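Local coordinates for SusD superfamily protein (Bacteroides thetaiotaomicron, PDB 3MCX) that is of unknown function but probably binds glycans at the bacterial outer membrane, like other SusD proteins, and can bind zinc ions, at residues M142-N146 with L213-E217; Y218-Y222 with A366-T372; A225-I229 with V359-A363. All blocks are in the same frame, centred on the assembly; numbering follows the deposited sequence. Where two conformers were deposited one is given.

Interaction 1. Residues M142-N146 with L213-E217; sequences MPYTN and LNMGE
Tyr144 lays one face of its ring against Met215, a selenomethionine, and this aromatic contact carries most of the join between residues 142-146 and 213-217. Met215 CB sits over the face, 4.2 Å from the centroid of the Tyr144 ring and 16° off its normal, displaced from the centre toward the rim. Farther along the same side chain, Met215 SE stands above that face, 5.2 Å from the centroid of the Tyr144 ring, a Met-aromatic contact at a distance, and the bend at chi3 (77°) brings Met215 CE to 4.0 Å from Tyr144 OH. The ring reaches Met215 because CG of Tyr144 lies anti to its own backbone nitrogen (chi1 -179°). Tyr176 of helix 172-186 meets the Tyr144 ring edge-to-face.

Apolar packing against backbone comes next. CG2 of Thr145 rests on the two successive peptides on either side of Met215, 3.5 Å from Asn214 O and 3.6 Å from Gly216 N. This backbone belongs to a Schellman motif: Gly216 is the first residue to leave helical angles, with positive phi and its N-H bonded back to Leu213 O, and Glu217 then stands at the N-cap position of helix 218-231. The contact thus lays a loop that follows helix 115-140 against the turn between two consecutive helices, consistent with the helix-turn-helix packing of SusD proteins, whose family belongs to the TPR clan.

Polar links are made through water. One molecule donates to both Thr145 OG1 and Asn214 O, bridging the loop to the backbone of the turn. Another donates to Glu217 OE2 and is hydrogen-bonded to Tyr144 OH at 2.7 Å, tying the hydroxyl end of the ring to the N-cap residue. The Asn214 side chain turns to other partners, Arg210 O and Arg426.

Interaction 2. Residues Y218-Y222 with A366-T372; sequences YQKAY and AGLKKGT
Lys370 reaches from the last turn of helix 356-370 across the start of helix 218-231, and its atoms meet Tyr218, Gln219 and Tyr222 in turn. CB touches Tyr218 CB at 3.8 Å. With chi1 at 78°, CG lies between the backbone nitrogen and the carbonyl carbon, and from there the chain runs extended through CD, which passes Gln219 OE1 at 3.5 Å. CE settles over the face of the Tyr222 ring, 4.0 Å from its centroid, and a final bend at chi4 leaves NZ above the same face in a cation-pi contact. NZ donates to Gln219 OE1 at 2.8 Å, tilted 21° from the carbonyl plane, and also to Thr372 OG1, while Asp373 supplies a salt bridge. A methionine in its place would probably leave Gln219 OE1 without this donor and the Asp373 carboxylate without its charged mate.

The neighbouring Lys369 uses its CB instead, placed almost exactly over the centre of the Tyr218 ring, 3.5 Å from the centroid; its CE then approaches Tyr218 OH. Between the two tyrosines Ala366 CB fits against Tyr218 O, and the small Gly367 lets Tyr222 CD1 come close to its backbone. The helices run nearly antiparallel here (151°), axes 8.6 Å apart, with Leu213 and Tyr212 of helix 201-214 packing on Tyr218 and Ala221, and Glu376 of helix 374-385 bonding Tyr222 OH.

Interaction 3. Residues A225-I229 with V359-A363; sequences ATDVI and VYLNA
Ile229 spreads over one face of the Tyr360 ring. CG1 of Ile229 lies 4.0 Å from the centroid of the Tyr360 ring, displaced toward the rim, while Ile229 CG2 extends over its outer end and comes to 3.6 Å from Tyr360 OH. CD1, the end of the CG1 branch, leads on to Ala363 CB. The division between CG1 and CG2 follows from chi1 (-68°), which sets CG1 anti to the carbonyl carbon and CG2 anti to the backbone nitrogen.

Beside this pair, Val359 CG1 is pressed into the surface of the other helix, 3.5 Å from Ala225 O, and also touches Val228 CB and Ile229 CG1. Ala225 CB meets Ala363 CB at 3.9 Å. Around these alanine contacts the axes of the segments 225-229 and 359-363 approach to 9.1 Å, at 135°, in a largely helical region, consistent with a SusD family of the TPR clan.

Farther out, a water donates to Ile229 O and is hydrogen-bonded to Tyr360 OH at 2.7 Å, linking the ring's hydroxyl to the opposing backbone. Helix 374-385 borders one flank, with Tyr380 touching Ile229 and Ala363, and Asp383, a residue seen to bind zinc, touching Tyr360. Helix 201-214 borders the contact too, through Ser209 on Ala225 and Ala206 on Val359.

In the fold
Interactions 2 and 3 join the same two helices, 218-231 and 356-370, at successive levels, whereas interaction 1 sets a loop against the turn that leads into the first of them. Chemistry changes with depth. Interaction 3 is buried and built from aliphatic branches and one ring face; interaction 2, partly exposed, adds lysine chains and charge to its tyrosine faces, and it alone has a direct hydrogen bond across its segments. Water bridges the other two, twice in the partly buried interaction 1 and once at the Tyr360 hydroxyl in interaction 3. Leu213, from the 213-217 segment, packs on Tyr218 and Ala221 of interaction 2 and on Asn362 of interaction 3, while Tyr222 touches the backbone of Ala363.

Interaction 1. Residues M142-N146 with L213-E217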
HETATM    1  N   MSE A 142     -14.868  -6.875   2.509  1.00  6.31           N
HETATM    2  CA  MSE A 142     -14.320  -7.562   3.681  1.00  6.55           C
HETATM    3  C   MSE A 142     -13.147  -8.447   3.246  1.00  6.13           C
HETATM    4  O   MSE A 142     -13.094  -8.905   2.110  1.00  6.98           O
HETATM    5  CB  MSE A 142     -15.398  -8.417   4.351  1.00  6.31           C
HETATM    6  CG  MSE A 142     -16.539  -7.608   4.957  1.00  5.47           C
HETATM    7 SE   MSE A 142     -16.072  -6.413   6.386  0.75  5.02          SE
HETATM    8  CE  MSE A 142     -15.557  -7.680   7.782  1.00  6.30           C
ATOM      9  N   PRO A 143     -12.215  -8.715   4.162  1.00  6.03           N
ATOM     10  CA  PRO A 143     -11.028  -9.469   3.803  1.00  6.42           C
ATOM     11  C   PRO A 143     -11.358 -10.850   3.234  1.00  5.68           C
ATOM     12  O   PRO A 143     -12.186 -11.580   3.761  1.00  6.06           O
ATOM     13  CB  PRO A 143     -10.256  -9.603   5.126  1.00  7.55           C
ATOM     14  CG  PRO A 143     -10.819  -8.600   6.004  1.00  8.43           C
ATOM     15  CD  PRO A 143     -12.176  -8.256   5.557  1.00  6.80           C
ATOM     16  N   TYR A 144     -10.651 -11.148   2.138  1.00  6.50           N
ATOM     17  CA  TYR A 144     -10.845 -12.438   1.469  1.00  5.60           C
ATOM     18  C   TYR A 144     -10.808 -13.608   2.456  1.00  6.66           C
ATOM     19  O   TYR A 144     -11.617 -14.535   2.383  1.00  6.32           O
ATOM     20  CB  TYR A 144      -9.784 -12.632   0.380  1.00  6.01           C
ATOM     21  CG  TYR A 144      -9.862 -13.907  -0.422  1.00  6.51           C
ATOM     22  CD1 TYR A 144      -9.441 -15.102   0.122  1.00  6.19           C
ATOM     23  CD2 TYR A 144     -10.329 -13.913  -1.731  1.00  8.73           C
ATOM     24  CE1 TYR A 144      -9.504 -16.289  -0.582  1.00  7.72           C
ATOM     25  CE2 TYR A 144     -10.387 -15.093  -2.454  1.00  7.47           C
ATOM     26  CZ  TYR A 144      -9.994 -16.272  -1.867  1.00  8.48           C
ATOM     27  OH  TYR A 144     -10.038 -17.479  -2.557  1.00  9.84           O
ATOM     28  N   THR A 145      -9.825 -13.578   3.348  1.00  6.26           N
ATOM     29  CA  THR A 145      -9.588 -14.726   4.222  1.00  7.50           C
ATOM     30  C   THR A 145     -10.624 -14.917   5.307  1.00  7.32           C
ATOM     31  O   THR A 145     -10.633 -15.940   5.987  1.00  6.50           O
ATOM     32  CB  THR A 145      -8.176 -14.657   4.855  1.00  7.36           C
ATOM     33  OG1 THR A 145      -7.969 -13.363   5.409  1.00  7.50           O
ATOM     34  CG2 THR A 145      -7.099 -14.924   3.803  1.00  7.81           C
ATOM     35  N   ASN A 146     -11.534 -13.969   5.484  1.00  7.40           N
ATOM     36  CA  ASN A 146     -12.642 -14.199   6.409  1.00  7.29           C
ATOM     37  C   ASN A 146     -13.580 -15.319   5.942  1.00  7.45           C
ATOM     38  O   ASN A 146     -14.221 -15.958   6.765  1.00  7.74           O
ATOM     39  CB  ASN A 146     -13.477 -12.925   6.630  1.00  8.36           C
ATOM     40  CG  ASN A 146     -12.820 -11.904   7.533  1.00  9.49           C
ATOM     41  OD1 ASN A 146     -11.654 -12.047   7.923  1.00 10.39           O
ATOM     42  ND2 ASN A 146     -13.582 -10.871   7.888  1.00  8.05           N
ATOM     43  N   LEU A 213      -0.817 -13.653  -0.736  1.00  7.51           N
ATOM     44  CA  LEU A 213      -0.705 -13.722   0.728  1.00  7.91           C
ATOM     45  C   LEU A 213      -2.049 -13.316   1.363  1.00  7.56           C
ATOM     46  O   LEU A 213      -2.526 -13.963   2.292  1.00  7.72           O
ATOM     47  CB  LEU A 213       0.450 -12.824   1.240  1.00  7.87           C
ATOM     48  CG  LEU A 213       0.766 -12.891   2.738  1.00  8.78           C
ATOM     49  CD1 LEU A 213       1.131 -14.295   3.265  1.00 11.83           C
ATOM     50  CD2 LEU A 213       1.864 -11.864   3.049  1.00 11.34           C
ATOM     51  N   ASN A 214      -2.663 -12.259   0.850  1.00  7.18           N
ATOM     52  CA  ASN A 214      -3.944 -11.741   1.396  1.00  7.62           C
ATOM     53  C   ASN A 214      -5.133 -12.604   0.972  1.00  8.23           C
ATOM     54  O   ASN A 214      -6.227 -12.458   1.507  1.00  7.60           O
ATOM     55  CB  ASN A 214      -4.112 -10.261   1.035  1.00  7.49           C
ATOM     56  CG  ASN A 214      -3.288  -9.384   1.921  1.00  7.87           C
ATOM     57  OD1 ASN A 214      -3.599  -9.264   3.122  1.00  8.55           O
ATOM     58  ND2 ASN A 214      -2.193  -8.826   1.377  1.00  8.41           N
HETATM   59  N   MSE A 215      -4.907 -13.549   0.065  1.00  8.13           N
HETATM   60  CA  MSE A 215      -5.905 -14.588  -0.227  1.00  8.86           C
HETATM   61  C   MSE A 215      -5.683 -15.828   0.619  1.00  9.26           C
HETATM   62  O   MSE A 215      -6.472 -16.796   0.513  1.00 11.35           O
HETATM   63  CB  MSE A 215      -5.801 -15.075  -1.658  1.00 10.66           C
HETATM   64  CG  MSE A 215      -6.173 -14.133  -2.682  1.00 11.07           C
HETATM   65 SE   MSE A 215      -5.852 -14.902  -4.446  0.75 10.15          SE
HETATM   66  CE  MSE A 215      -7.009 -15.865  -4.653  1.00  6.03           C
ATOM     67  N   GLY A 216      -4.609 -15.871   1.410  1.00  8.27           N
ATOM     68  CA  GLY A 216      -4.248 -17.078   2.143  1.00  8.84           C
ATOM     69  C   GLY A 216      -3.763 -18.199   1.224  1.00  7.81           C
ATOM     70  O   GLY A 216      -3.800 -19.371   1.582  1.00  7.94           O
ATOM     71  N   GLU A 217      -3.360 -17.828   0.009  1.00  7.95           N
ATOM     72  CA  GLU A 217      -2.772 -18.756  -0.986  1.00  8.08           C
ATOM     73  C   GLU A 217      -1.264 -18.804  -0.744  1.00  7.94           C
ATOM     74  O   GLU A 217      -0.444 -18.223  -1.501  1.00  8.04           O
ATOM     75  CB  GLU A 217      -3.069 -18.315  -2.418  1.00  8.79           C
ATOM     76  CG  GLU A 217      -4.533 -18.527  -2.806  1.00 10.36           C
ATOM     77  CD  GLU A 217      -4.885 -19.949  -3.138  1.00 13.54           C
ATOM     78  OE1 GLU A 217      -3.993 -20.849  -3.214  1.00 13.05           O
ATOM     79  OE2 GLU A 217      -6.099 -20.176  -3.337  1.00 16.75           O
TER
HETATM   80  O   HOH W   1      -8.366 -19.507  -2.060  1.00 18.27           O
HETATM   81  O   HOH W   2      -7.535 -11.311   3.636  1.00  6.64           O

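Interaction 2. Residues Y218-Y222 with A366-T372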
ATOM      1  N   TYR A 218      -0.901 -19.481   0.341  1.00  8.52           N
ATOM      2  CA  TYR A 218       0.473 -19.367   0.855  1.00  7.68           C
ATOM      3  C   TYR A 218       1.519 -19.948  -0.078  1.00  7.01           C
ATOM      4  O   TYR A 218       2.566 -19.321  -0.264  1.00  6.62           O
ATOM      5  CB  TYR A 218       0.596 -19.953   2.269  1.00  7.25           C
ATOM      6  CG  TYR A 218      -0.387 -19.331   3.240  1.00 10.08           C
ATOM      7  CD1 TYR A 218      -0.328 -17.983   3.530  1.00 10.80           C
ATOM      8  CD2 TYR A 218      -1.360 -20.104   3.853  1.00 12.41           C
ATOM      9  CE1 TYR A 218      -1.265 -17.402   4.428  1.00 12.75           C
ATOM     10  CE2 TYR A 218      -2.279 -19.553   4.725  1.00 15.20           C
ATOM     11  CZ  TYR A 218      -2.228 -18.235   4.998  1.00 13.78           C
ATOM     12  OH  TYR A 218      -3.154 -17.676   5.877  1.00 21.77           O
ATOM     13  N   GLN A 219       1.285 -21.135  -0.650  1.00  6.62           N
ATOM     14  CA  GLN A 219       2.260 -21.686  -1.598  1.00  6.44           C
ATOM     15  C   GLN A 219       2.444 -20.740  -2.813  1.00  6.70           C
ATOM     16  O   GLN A 219       3.577 -20.522  -3.250  1.00  7.33           O
ATOM     17  CB  GLN A 219       1.852 -23.067  -2.070  1.00  6.99           C
ATOM     18  CG  GLN A 219       2.897 -23.733  -2.939  1.00  5.32           C
ATOM     19  CD  GLN A 219       4.213 -23.965  -2.214  1.00  6.00           C
ATOM     20  OE1 GLN A 219       4.244 -24.545  -1.127  1.00  7.75           O
ATOM     21  NE2 GLN A 219       5.312 -23.517  -2.821  1.00  8.20           N
ATOM     22  N   LYS A 220       1.353 -20.231  -3.396  1.00  7.58           N
ATOM     23  CA  LYS A 220       1.476 -19.311  -4.541  0.50  7.72           C
ATOM     24  C   LYS A 220       2.207 -18.032  -4.155  1.00  7.78           C
ATOM     25  O   LYS A 220       2.998 -17.493  -4.937  1.00  7.22           O
ATOM     26  CB  LYS A 220       0.108 -18.976  -5.138  0.50  7.68           C
ATOM     27  CG  LYS A 220      -0.599 -20.190  -5.707  0.50  9.40           C
ATOM     28  CD  LYS A 220      -2.033 -19.898  -6.019  0.50 11.02           C
ATOM     29  CE  LYS A 220      -2.633 -21.030  -6.782  0.50 12.76           C
ATOM     30  NZ  LYS A 220      -1.893 -21.264  -8.062  0.50 14.94           N
ATOM     31  N   ALA A 221       1.917 -17.509  -2.956  1.00  7.39           N
ATOM     32  CA  ALA A 221       2.623 -16.335  -2.460  1.00  6.58           C
ATOM     33  C   ALA A 221       4.112 -16.630  -2.340  1.00  6.70           C
ATOM     34  O   ALA A 221       4.965 -15.784  -2.705  1.00  7.53           O
ATOM     35  CB  ALA A 221       2.042 -15.867  -1.108  1.00  7.20           C
ATOM     36  N   TYR A 222       4.421 -17.789  -1.782  1.00  6.82           N
ATOM     37  CA  TYR A 222       5.813 -18.201  -1.597  1.00  6.94           C
ATOM     38  C   TYR A 222       6.543 -18.342  -2.925  1.00  7.39           C
ATOM     39  O   TYR A 222       7.701 -17.921  -3.058  1.00  7.04           O
ATOM     40  CB  TYR A 222       5.901 -19.525  -0.806  1.00  6.76           C
ATOM     41  CG  TYR A 222       7.267 -19.815  -0.221  1.00  7.09           C
ATOM     42  CD1 TYR A 222       7.662 -19.213   0.976  1.00  6.54           C
ATOM     43  CD2 TYR A 222       8.154 -20.665  -0.845  1.00  7.47           C
ATOM     44  CE1 TYR A 222       8.903 -19.451   1.523  1.00  7.55           C
ATOM     45  CE2 TYR A 222       9.406 -20.930  -0.287  1.00  6.54           C
ATOM     46  CZ  TYR A 222       9.767 -20.286   0.891  1.00  6.76           C
ATOM     47  OH  TYR A 222      11.003 -20.528   1.460  1.00  8.82           O
ATOM     48  N   ALA A 366       4.430 -16.546   4.372  1.00  7.26           N
ATOM     49  CA  ALA A 366       3.826 -17.599   3.567  1.00  7.17           C
ATOM     50  C   ALA A 366       4.427 -18.960   3.908  1.00  7.99           C
ATOM     51  O   ALA A 366       3.711 -19.957   3.972  1.00  7.97           O
ATOM     52  CB  ALA A 366       3.972 -17.302   2.080  1.00  7.75           C
ATOM     53  N   GLY A 367       5.737 -19.010   4.152  1.00  7.95           N
ATOM     54  CA  GLY A 367       6.395 -20.257   4.493  1.00  7.52           C
ATOM     55  C   GLY A 367       5.918 -20.820   5.828  1.00  7.34           C
ATOM     56  O   GLY A 367       5.572 -21.992   5.958  1.00  7.87           O
ATOM     57  N   LEU A 368       5.907 -19.963   6.845  1.00  6.90           N
ATOM     58  CA  LEU A 368       5.464 -20.376   8.162  1.00  7.57           C
ATOM     59  C   LEU A 368       4.012 -20.860   8.116  1.00  7.19           C
ATOM     60  O   LEU A 368       3.707 -21.897   8.650  1.00  8.66           O
ATOM     61  CB  LEU A 368       5.617 -19.256   9.178  1.00  8.04           C
ATOM     62  CG  LEU A 368       5.310 -19.654  10.623  1.00 10.99           C
ATOM     63  CD1 LEU A 368       6.257 -20.721  11.126  1.00 11.32           C
ATOM     64  CD2 LEU A 368       5.393 -18.437  11.504  1.00 13.53           C
ATOM     65  N   LYS A 369       3.153 -20.117   7.424  1.00  8.42           N
ATOM     66  CA  LYS A 369       1.730 -20.467   7.335  1.00  8.50           C
ATOM     67  C   LYS A 369       1.492 -21.773   6.584  1.00  8.59           C
ATOM     68  O   LYS A 369       0.629 -22.577   6.979  1.00  9.36           O
ATOM     69  CB  LYS A 369       0.927 -19.330   6.714  1.00  8.77           C
ATOM     70  CG  LYS A 369       0.749 -18.095   7.610  1.00  8.86           C
ATOM     71  CD  LYS A 369      -0.032 -18.367   8.897  1.00 10.78           C
ATOM     72  CE  LYS A 369      -1.460 -18.819   8.668  1.00 13.00           C
ATOM     73  NZ  LYS A 369      -2.132 -19.219   9.958  1.00 13.19           N
ATOM     74  N   LYS A 370       2.275 -22.038   5.538  1.00  8.09           N
ATOM     75  CA  LYS A 370       2.047 -23.264   4.739  1.00  7.86           C
ATOM     76  C   LYS A 370       2.672 -24.505   5.372  1.00  8.14           C
ATOM     77  O   LYS A 370       2.306 -25.634   5.058  1.00  8.77           O
ATOM     78  CB  LYS A 370       2.519 -23.080   3.295  1.00  7.34           C
ATOM     79  CG  LYS A 370       4.034 -23.181   3.075  1.00  7.70           C
ATOM     80  CD  LYS A 370       4.449 -22.547   1.735  1.00  6.55           C
ATOM     81  CE  LYS A 370       5.900 -22.863   1.360  1.00  8.40           C
ATOM     82  NZ  LYS A 370       6.143 -24.254   0.905  1.00  5.75           N
ATOM     83  N   GLY A 371       3.629 -24.300   6.282  1.00  8.61           N
ATOM     84  CA  GLY A 371       4.186 -25.393   7.075  1.00  8.45           C
ATOM     85  C   GLY A 371       5.271 -26.228   6.422  1.00  8.08           C
ATOM     86  O   GLY A 371       5.645 -27.274   6.945  1.00  8.92           O
ATOM     87  N   THR A 372       5.752 -25.774   5.268  1.00  7.96           N
ATOM     88  CA  THR A 372       6.884 -26.377   4.584  1.00  8.07           C
ATOM     89  C   THR A 372       7.812 -25.274   4.112  1.00  7.57           C
ATOM     90  O   THR A 372       7.432 -24.126   4.074  1.00  7.19           O
ATOM     91  CB  THR A 372       6.470 -27.255   3.384  1.00  8.32           C
ATOM     92  OG1 THR A 372       5.703 -26.506   2.449  1.00  9.27           O
ATOM     93  CG2 THR A 372       5.664 -28.493   3.862  1.00  7.84           C
TER

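Interaction 3. Residues A225-I229 with V359-A363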
ATOM      1  N   ALA A 225       7.132 -14.765  -4.359  1.00  7.12           N
ATOM      2  CA  ALA A 225       8.128 -14.015  -3.587  1.00  6.63           C
ATOM      3  C   ALA A 225       9.508 -14.610  -3.813  1.00  7.04           C
ATOM      4  O   ALA A 225      10.461 -13.886  -4.038  1.00  7.11           O
ATOM      5  CB  ALA A 225       7.770 -14.000  -2.086  1.00  7.17           C
ATOM      6  N   THR A 226       9.635 -15.935  -3.769  1.00  6.72           N
ATOM      7  CA  THR A 226      10.965 -16.551  -3.943  1.00  7.32           C
ATOM      8  C   THR A 226      11.500 -16.437  -5.362  1.00  7.17           C
ATOM      9  O   THR A 226      12.715 -16.429  -5.564  1.00  7.64           O
ATOM     10  CB  THR A 226      11.045 -18.011  -3.424  1.00  7.46           C
ATOM     11  OG1 THR A 226      10.064 -18.825  -4.064  1.00  8.90           O
ATOM     12  CG2 THR A 226      10.877 -18.072  -1.900  1.00  9.93           C
ATOM     13  N   ASP A 227      10.621 -16.352  -6.352  1.00  7.31           N
ATOM     14  CA  ASP A 227      11.077 -16.038  -7.702  1.00  7.32           C
ATOM     15  C   ASP A 227      11.847 -14.715  -7.668  1.00  6.32           C
ATOM     16  O   ASP A 227      12.995 -14.670  -8.131  1.00  6.26           O
ATOM     17  CB  ASP A 227       9.888 -15.962  -8.654  1.00  7.75           C
ATOM     18  CG  ASP A 227      10.273 -15.790 -10.122  1.00  8.57           C
ATOM     19  OD1 ASP A 227      11.437 -15.957 -10.516  1.00 10.20           O
ATOM     20  OD2 ASP A 227       9.347 -15.503 -10.898  1.00  9.16           O
ATOM     21  N   VAL A 228      11.267 -13.687  -7.055  1.00  6.17           N
ATOM     22  CA  VAL A 228      11.956 -12.390  -6.961  1.00  6.86           C
ATOM     23  C   VAL A 228      13.274 -12.508  -6.181  1.00  7.18           C
ATOM     24  O   VAL A 228      14.321 -12.028  -6.616  1.00  8.37           O
ATOM     25  CB  VAL A 228      11.059 -11.316  -6.336  1.00  6.90           C
ATOM     26  CG1 VAL A 228      11.846  -9.975  -6.207  1.00  6.98           C
ATOM     27  CG2 VAL A 228       9.754 -11.163  -7.171  1.00  7.40           C
ATOM     28  N   ILE A 229      13.214 -13.146  -5.011  1.00  7.62           N
ATOM     29  CA  ILE A 229      14.364 -13.252  -4.113  1.00  7.35           C
ATOM     30  C   ILE A 229      15.512 -13.997  -4.773  1.00  6.82           C
ATOM     31  O   ILE A 229      16.657 -13.527  -4.744  1.00  8.02           O
ATOM     32  CB  ILE A 229      13.958 -13.959  -2.825  1.00  6.69           C
ATOM     33  CG1 ILE A 229      13.006 -13.094  -2.010  1.00  7.84           C
ATOM     34  CG2 ILE A 229      15.221 -14.340  -1.956  1.00  6.38           C
ATOM     35  CD1 ILE A 229      12.269 -13.874  -0.907  1.00  8.25           C
ATOM     36  N   VAL A 359       8.925  -8.286   0.159  1.00  7.42           N
ATOM     37  CA  VAL A 359       8.943  -9.568  -0.546  1.00  7.45           C
ATOM     38  C   VAL A 359       9.555 -10.651   0.356  1.00  7.23           C
ATOM     39  O   VAL A 359       9.030 -11.754   0.452  1.00  7.01           O
ATOM     40  CB  VAL A 359       9.685  -9.474  -1.908  1.00  7.36           C
ATOM     41  CG1 VAL A 359       9.780 -10.841  -2.554  1.00  7.79           C
ATOM     42  CG2 VAL A 359       8.988  -8.480  -2.845  1.00  8.18           C
ATOM     43  N   TYR A 360      10.666 -10.343   1.023  1.00  6.83           N
ATOM     44  CA  TYR A 360      11.266 -11.280   1.978  1.00  6.71           C
ATOM     45  C   TYR A 360      10.289 -11.602   3.121  1.00  7.10           C
ATOM     46  O   TYR A 360      10.186 -12.758   3.526  1.00  7.26           O
ATOM     47  CB  TYR A 360      12.591 -10.724   2.539  1.00  6.54           C
ATOM     48  CG  TYR A 360      13.820 -10.954   1.689  1.00  6.72           C
ATOM     49  CD1 TYR A 360      14.019 -10.287   0.481  1.00  5.93           C
ATOM     50  CD2 TYR A 360      14.781 -11.862   2.098  1.00  7.58           C
ATOM     51  CE1 TYR A 360      15.150 -10.525  -0.277  1.00  6.38           C
ATOM     52  CE2 TYR A 360      15.922 -12.102   1.358  1.00  6.92           C
ATOM     53  CZ  TYR A 360      16.095 -11.448   0.152  1.00  5.59           C
ATOM     54  OH  TYR A 360      17.254 -11.739  -0.579  1.00  7.45           O
ATOM     55  N   LEU A 361       9.609 -10.592   3.638  1.00  6.83           N
ATOM     56  CA  LEU A 361       8.647 -10.773   4.733  1.00  7.91           C
ATOM     57  C   LEU A 361       7.428 -11.598   4.289  1.00  7.53           C
ATOM     58  O   LEU A 361       6.959 -12.461   5.026  1.00  8.13           O
ATOM     59  CB  LEU A 361       8.272  -9.414   5.357  1.00  7.16           C
ATOM     60  CG  LEU A 361       9.423  -8.766   6.138  1.00  8.12           C
ATOM     61  CD1 LEU A 361       9.179  -7.258   6.268  1.00  8.74           C
ATOM     62  CD2 LEU A 361       9.686  -9.506   7.502  1.00  9.45           C
ATOM     63  N   ASN A 362       6.975 -11.360   3.068  1.00  7.27           N
ATOM     64  CA  ASN A 362       5.890 -12.154   2.458  1.00  6.77           C
ATOM     65  C   ASN A 362       6.296 -13.599   2.353  1.00  6.90           C
ATOM     66  O   ASN A 362       5.516 -14.492   2.671  1.00  6.87           O
ATOM     67  CB  ASN A 362       5.535 -11.629   1.054  1.00  7.09           C
ATOM     68  CG  ASN A 362       4.788 -10.307   1.073  1.00  7.62           C
ATOM     69  OD1 ASN A 362       4.394  -9.806   2.123  1.00  8.21           O
ATOM     70  ND2 ASN A 362       4.590  -9.711  -0.138  1.00  7.86           N
ATOM     71  N   ALA A 363       7.523 -13.860   1.897  1.00  6.71           N
ATOM     72  CA  ALA A 363       8.016 -15.242   1.867  1.00  6.78           C
ATOM     73  C   ALA A 363       8.074 -15.873   3.264  1.00  6.62           C
ATOM     74  O   ALA A 363       7.712 -17.036   3.440  1.00  6.39           O
ATOM     75  CB  ALA A 363       9.412 -15.317   1.165  1.00  6.77           C
TER
HETATM   76  O   HOH W   3      17.071 -11.159  -3.228  1.00  9.31           O